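Local structure of CdiA toxin (Cupriavidus taiwanensis, 5T87) at residues Phe34-Arg39 and His48-Lys53; Gly3-Gln8 and Ser26-Thr31. The protein is the catalytic C-terminal domain of a contact-dependent growth inhibition toxin, probably acting in the cytoplasm of target bacteria, and is held here by its CdiI immunity protein. One frame throughout, in Å; residues are numbered along the deposited sequence.

Contact 1: Phe34-Arg39 and His48-Lys53; sequences FVVFDR and HVRAWK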
loop_
_atom_site.group_PDB
_atom_site.type_symbol
_atom_site.label_atom_id
_atom_site.label_comp_id
_atom_site.label_asym_id
_atom_site.label_seq_id
_atom_site.Cartn_x
_atom_site.Cartn_y
_atom_site.Cartn_z
ATOM N N PHE E 34 -0.951 -12.922 9.363
ATOM C CA PHE E 34 -0.791 -12.809 7.908
ATOM C C PHE E 34 -0.404 -11.377 7.557
ATOM O O PHE E 34 -1.012 -10.427 8.067
ATOM C CB PHE E 34 -2.078 -13.197 7.177
ATOM C CG PHE E 34 -2.558 -14.582 7.502
ATOM C CD1 PHE E 34 -1.860 -15.699 7.039
ATOM C CD2 PHE E 34 -3.701 -14.779 8.285
ATOM C CE1 PHE E 34 -2.294 -16.983 7.347
ATOM C CE2 PHE E 34 -4.138 -16.059 8.592
ATOM C CZ PHE E 34 -3.434 -17.163 8.125
ATOM N N VAL E 35 0.596 -11.236 6.677
ATOM C CA VAL E 35 1.235 -9.937 6.374
ATOM C C VAL E 35 1.301 -9.626 4.876
ATOM O O VAL E 35 1.768 -10.457 4.090
ATOM C CB VAL E 35 2.677 -9.863 6.930
ATOM C CG1 VAL E 35 3.233 -8.446 6.788
ATOM C CG2 VAL E 35 2.719 -10.309 8.388
ATOM N N VAL E 36 0.849 -8.419 4.514
ATOM C CA VAL E 36 0.897 -7.897 3.143
ATOM C C VAL E 36 1.997 -6.837 3.043
ATOM O O VAL E 36 2.053 -5.907 3.864
ATOM C CB VAL E 36 -0.440 -7.249 2.740
ATOM C CG1 VAL E 36 -0.354 -6.631 1.340
ATOM C CG2 VAL E 36 -1.586 -8.250 2.818
ATOM N N PHE E 37 2.844 -6.980 2.020
ATOM C CA PHE E 37 3.983 -6.097 1.784
ATOM C C PHE E 37 3.862 -5.402 0.451
ATOM O O PHE E 37 3.541 -6.042 -0.542
ATOM C CB PHE E 37 5.265 -6.913 1.741
ATOM C CG PHE E 37 5.645 -7.511 3.055
ATOM C CD1 PHE E 37 6.190 -6.713 4.058
ATOM C CD2 PHE E 37 5.485 -8.875 3.290
ATOM C CE1 PHE E 37 6.551 -7.256 5.283
ATOM C CE2 PHE E 37 5.857 -9.428 4.511
ATOM C CZ PHE E 37 6.391 -8.613 5.508
ATOM N N ASP E 38 4.183 -4.114 0.424
ATOM C CA ASP E 38 4.145 -3.322 -0.804
ATOM C C ASP E 38 5.447 -2.576 -0.983
ATOM O O ASP E 38 6.101 -2.215 -0.006
ATOM C CB ASP E 38 3.008 -2.309 -0.741
ATOM C CG ASP E 38 1.664 -2.961 -0.563
ATOM O OD1 ASP E 38 1.156 -3.517 -1.562
ATOM O OD2 ASP E 38 1.134 -2.941 0.578
ATOM N N ARG E 39 5.805 -2.316 -2.231
ATOM C CA ARG E 39 7.035 -1.618 -2.517
ATOM C C ARG E 39 6.951 -0.160 -2.091
ATOM O O ARG E 39 5.949 0.500 -2.330
ATOM C CB ARG E 39 7.384 -1.666 -4.000
ATOM C CG ARG E 39 8.856 -1.345 -4.228
ATOM C CD ARG E 39 9.115 -0.859 -5.623
ATOM N NE ARG E 39 9.126 -1.974 -6.561
ATOM C CZ ARG E 39 8.695 -1.927 -7.825
ATOM N NH1 ARG E 39 8.182 -0.805 -8.350
ATOM N NH2 ARG E 39 8.771 -3.020 -8.573
ATOM N N HIS E 48 1.639 -4.429 6.439
ATOM C CA HIS E 48 0.540 -4.385 7.406
ATOM C C HIS E 48 -0.004 -5.768 7.688
ATOM O O HIS E 48 0.130 -6.677 6.863
ATOM C CB HIS E 48 -0.588 -3.445 6.933
ATOM C CG HIS E 48 -1.209 -3.844 5.630
ATOM N ND1 HIS E 48 -0.786 -3.334 4.423
ATOM C CD2 HIS E 48 -2.220 -4.696 5.345
ATOM C CE1 HIS E 48 -1.504 -3.860 3.448
ATOM N NE2 HIS E 48 -2.377 -4.693 3.980
ATOM N N VAL E 49 -0.645 -5.907 8.849
ATOM C CA VAL E 49 -1.264 -7.176 9.264
ATOM C C VAL E 49 -2.684 -7.316 8.702
ATOM O O VAL E 49 -3.444 -6.343 8.657
ATOM C CB VAL E 49 -1.349 -7.271 10.799
ATOM C CG1 VAL E 49 -1.943 -8.614 11.226
ATOM C CG2 VAL E 49 0.022 -7.048 11.424
ATOM N N ARG E 50 -3.044 -8.525 8.289
ATOM C CA ARG E 50 -4.419 -8.803 7.879
ATOM C C ARG E 50 -4.995 -10.075 8.513
ATOM O O ARG E 50 -4.260 -10.972 8.908
ATOM C CB ARG E 50 -4.519 -8.883 6.353
ATOM C CG ARG E 50 -4.527 -7.536 5.644
ATOM C CD ARG E 50 -5.095 -7.662 4.235
ATOM N NE ARG E 50 -4.795 -6.483 3.417
ATOM C CZ ARG E 50 -5.152 -6.328 2.138
ATOM N NH1 ARG E 50 -5.890 -7.246 1.516
ATOM N NH2 ARG E 50 -4.812 -5.216 1.497
ATOM N N ALA E 51 -6.324 -10.117 8.605
ATOM C CA ALA E 51 -7.065 -11.316 9.004
ATOM C C ALA E 51 -7.340 -12.204 7.777
ATOM O O ALA E 51 -7.658 -11.697 6.701
ATOM C CB ALA E 51 -8.376 -10.913 9.667
ATOM N N TRP E 52 -7.242 -13.521 7.952
ATOM C CA TRP E 52 -7.423 -14.495 6.863
ATOM C C TRP E 52 -8.532 -14.147 5.839
ATOM O O TRP E 52 -8.308 -14.246 4.635
ATOM C CB TRP E 52 -7.676 -15.902 7.440
ATOM C CG TRP E 52 -7.940 -16.909 6.371
ATOM C CD1 TRP E 52 -9.153 -17.411 6.003
ATOM C CD2 TRP E 52 -6.975 -17.492 5.483
ATOM N NE1 TRP E 52 -9.004 -18.286 4.952
ATOM C CE2 TRP E 52 -7.678 -18.356 4.613
ATOM C CE3 TRP E 52 -5.587 -17.380 5.348
ATOM C CZ2 TRP E 52 -7.036 -19.106 3.617
ATOM C CZ3 TRP E 52 -4.950 -18.124 4.358
ATOM C CH2 TRP E 52 -5.678 -18.977 3.506
ATOM N N LYS E 53 -9.714 -13.757 6.320
ATOM C CA LYS E 53 -10.866 -13.457 5.439
ATOM C C LYS E 53 -10.683 -12.163 4.613
ATOM O O LYS E 53 -11.350 -11.980 3.588
ATOM C CB LYS E 53 -12.174 -13.389 6.251
ATOM C CG LYS E 53 -12.346 -12.100 7.055
ATOM C CD LYS E 53 -13.348 -12.213 8.200
ATOM C CE LYS E 53 -13.234 -11.028 9.161
ATOM N NZ LYS E 53 -13.247 -9.691 8.490
#
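Phe-34 to Val-36 pair with His-48 to Arg-50 as the two arms of an antiparallel beta hairpin, the strand axes 4.7 Å apart at closest and their directions 137° apart, a strongly twisted pair. Val-36 and His-48 form a hydrogen-bonded pair: the Val-36 N donates to His-48 O and the His-48 N to Val-36 O, both at 3.0 Å. Val-35 faces Val-49 in the next, non-hydrogen-bonded pair. Beyond it the Arg-50 N reaches Phe-34 O at 2.8 Å in a nearly straight bond.

The side chains of Phe-34, Val-36, His-48 and Arg-50 share one face of the sheet. Val-36 lies alongside the imidazole, its CB 3.4 Å from His-48 NE2 over one face of the ring. A chi1 of 60° puts His-48 CG between its own backbone N and carbonyl carbon, swinging the ring across to Val-36. The Arg-50 NE then donates to His-48 NE2 at 3.1 Å, almost in the imidazole plane, which, with Val-36 against its face, would limit the ring's rotation, while Val-36 CG2 covers one face of the guanidinium. Asp-38 approaches the His-48 edge without bonding there; its OD1 is taken by a salt bridge to Arg-23. Past the strand, Trp-52 sets CE3 over one face of the Phe-34 ring, 3.5 Å from Phe-34 CZ, with the ring planes inclined at 53°.

Arg-50 NH2 makes a salt bridge to Asp-108 of the CdiI immunity protein, and the His-48 ring meets His-72 of that chain, so this face contributes to the toxin-immunity interface. Helix 57-64 packs here too, through Leu-63 and Met-59, while helix 7-12 covers Val-35 and Phe-37 through Val-10, and strand 21-27 flanks 34-41 on its other edge, its Ser-26 backbone-bonded to Val-35.

Contact 2: Gly3-Gln8 and Ser26-Thr31; sequences GPSNGQ and SVDPQT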
loop_
_atom_site.group_PDB
_atom_site.type_symbol
_atom_site.label_atom_id
_atom_site.label_comp_id
_atom_site.label_asym_id
_atom_site.label_seq_id
_atom_site.Cartn_x
_atom_site.Cartn_y
_atom_site.Cartn_z
ATOM N N GLY E 3 2.328 -2.119 13.146
ATOM C CA GLY E 3 2.855 -3.000 12.052
ATOM C C GLY E 3 3.110 -4.430 12.513
ATOM O O GLY E 3 2.715 -4.794 13.627
ATOM N N PRO E 4 3.745 -5.257 11.650
ATOM C CA PRO E 4 4.190 -6.620 12.013
ATOM C C PRO E 4 5.258 -6.662 13.101
ATOM O O PRO E 4 5.998 -5.690 13.275
ATOM C CB PRO E 4 4.771 -7.167 10.702
ATOM C CG PRO E 4 4.062 -6.422 9.641
ATOM C CD PRO E 4 3.802 -5.045 10.190
ATOM N N SER E 5 5.337 -7.788 13.809
ATOM C CA SER E 5 6.367 -7.995 14.839
ATOM C C SER E 5 7.762 -8.243 14.231
ATOM O O SER E 5 8.734 -7.602 14.638
ATOM C CB SER E 5 5.976 -9.146 15.778
ATOM O OG SER E 5 5.874 -10.374 15.076
ATOM N N ASN E 6 7.848 -9.142 13.247
ATOM C CA ASN E 6 9.141 -9.580 12.693
ATOM C C ASN E 6 9.291 -9.213 11.200
ATOM O O ASN E 6 9.426 -10.082 10.334
ATOM C CB ASN E 6 9.312 -11.090 12.944
ATOM C CG ASN E 6 9.101 -11.467 14.412
ATOM O OD1 ASN E 6 9.615 -10.804 15.316
ATOM N ND2 ASN E 6 8.326 -12.527 14.652
ATOM N N GLY E 7 9.292 -7.908 10.924
ATOM C CA GLY E 7 9.260 -7.372 9.552
ATOM C C GLY E 7 10.300 -7.897 8.570
ATOM O O GLY E 7 9.955 -8.353 7.470
ATOM N N GLN E 8 11.568 -7.854 8.970
ATOM C CA GLN E 8 12.665 -8.186 8.058
ATOM C C GLN E 8 12.634 -9.657 7.596
ATOM O O GLN E 8 12.600 -9.922 6.389
ATOM C CB GLN E 8 14.016 -7.803 8.687
ATOM C CG GLN E 8 15.218 -7.865 7.757
ATOM C CD GLN E 8 15.041 -7.037 6.498
ATOM O OE1 GLN E 8 14.964 -5.815 6.555
ATOM N NE2 GLN E 8 14.978 -7.700 5.356
ATOM N N SER E 26 3.124 -13.007 3.113
ATOM C CA SER E 26 3.797 -14.018 3.947
ATOM C C SER E 26 2.962 -14.368 5.191
ATOM O O SER E 26 1.870 -13.819 5.394
ATOM C CB SER E 26 5.170 -13.498 4.374
ATOM O OG SER E 26 6.047 -14.556 4.722
ATOM N N VAL E 27 3.482 -15.280 6.014
ATOM C CA VAL E 27 2.892 -15.589 7.327
ATOM C C VAL E 27 4.009 -15.680 8.372
ATOM O O VAL E 27 5.048 -16.284 8.115
ATOM C CB VAL E 27 2.021 -16.876 7.287
ATOM C CG1 VAL E 27 2.822 -18.094 6.839
ATOM C CG2 VAL E 27 1.356 -17.132 8.634
ATOM N N ASP E 28 3.799 -15.065 9.536
ATOM C CA ASP E 28 4.808 -15.056 10.595
ATOM C C ASP E 28 4.829 -16.448 11.249
ATOM O O ASP E 28 3.818 -16.852 11.834
ATOM C CB ASP E 28 4.489 -13.964 11.629
ATOM C CG ASP E 28 5.703 -13.552 12.450
ATOM O OD1 ASP E 28 6.487 -14.436 12.864
ATOM O OD2 ASP E 28 5.867 -12.337 12.691
ATOM N N PRO E 29 5.961 -17.193 11.138
ATOM C CA PRO E 29 5.985 -18.519 11.783
ATOM C C PRO E 29 5.797 -18.421 13.296
ATOM O O PRO E 29 5.090 -19.246 13.877
ATOM C CB PRO E 29 7.380 -19.074 11.445
ATOM C CG PRO E 29 7.917 -18.203 10.364
ATOM C CD PRO E 29 7.272 -16.861 10.549
ATOM N N GLN E 30 6.407 -17.402 13.904
ATOM C CA GLN E 30 6.265 -17.146 15.337
ATOM C C GLN E 30 4.844 -16.704 15.726
ATOM O O GLN E 30 4.098 -17.505 16.285
ATOM C CB GLN E 30 7.301 -16.129 15.812
ATOM C CG GLN E 30 8.728 -16.632 15.718
ATOM C CD GLN E 30 9.738 -15.511 15.850
ATOM O OE1 GLN E 30 9.859 -14.661 14.966
ATOM N NE2 GLN E 30 10.473 -15.500 16.959
ATOM N N THR E 31 4.460 -15.462 15.421
ATOM C CA THR E 31 3.180 -14.910 15.912
ATOM C C THR E 31 1.928 -15.367 15.132
ATOM O O THR E 31 0.809 -15.093 15.572
ATOM C CB THR E 31 3.177 -13.359 15.982
ATOM O OG1 THR E 31 3.119 -12.806 14.663
ATOM C CG2 THR E 31 4.413 -12.827 16.721
#
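Asn-6 reaches from the N-cap position of helix 7-12, where its side chain makes no capping bond, to the carboxylate of Asp-28, in the turn that follows strand 21-27. The closely fitted part is this polar knot. Asn-6 ND2 donates to Asp-28 OD1 at 3.2 Å with an angle of 157°, in the plane of its own amide and toward the syn lone pair of the oxygen. A second, weak bond runs from Asn-6 ND2 to Asp-28 OD2, so the two carboxylate oxygens bracket the amide nitrogen unequally, OD1 holding the straighter bond; the carboxylate plane is turned 66° from that of the amide. Asp-28 extends to this position with CG anti to its backbone N (chi1 -159°). OD1 also receives weak bonds from its own turn: that from Gln-30 N has the i to i+2 pattern of an Asx turn, and Thr-31 N adds an i+3 bond. Ser-5 OG lies 3.1 Å from Asp-28 OD2, bringing a hydroxyl to the other oxygen.

Gln-30 OE1 stands above the Asn-6 amide plane, 2.6 Å from Asn-6 ND2, where the N-H bonds do not point; this is not a hydrogen bond, and the placing of the exposed Gln-30 amide is doubtful. Toward solvent the fit is looser at Ser-5 and Thr-31, both exposed. Thr-31 brings its methyl CG2 nearest, 3.3 Å from Ser-5 OG.

Neighbouring Glu-33 accepts from the Ser-5 backbone N and brings its carboxylate near Asp-28 OD2. Two like charges so close would tend to raise the proton affinity of at least one, and the N-H groups gathered on Asp-28 OD1 probably offset part of that cost. The chemistry implies a tie made by one neutral amide and one buried carboxylate, joining the start of helix 7-12 to the turn between strands 21-27 and 34-41 with little apolar packing.

From the N terminus, the chain enters helix 7-12, runs out and back along strands 15-18 and 21-27, and reaches the turn where contact 2 closes that loop. It then passes directly into strand 34-41, turns, and returns along strand 44-50, where contact 1 closes the hairpin. The two contacts therefore follow in series and neither encloses nor crosses the other. Strands 21-27 and 34-41 are neighbours in the sheet, and the Val-35 O to Ser-26 N pairing, 3.0 Å and probably a hydrogen bond, joins the contacts directly. Pro-4 packs on Val-35, so the N-terminal segment also rests on the strand that contact 1 pairs with 44-50, the outermost strand of this chain's sheet.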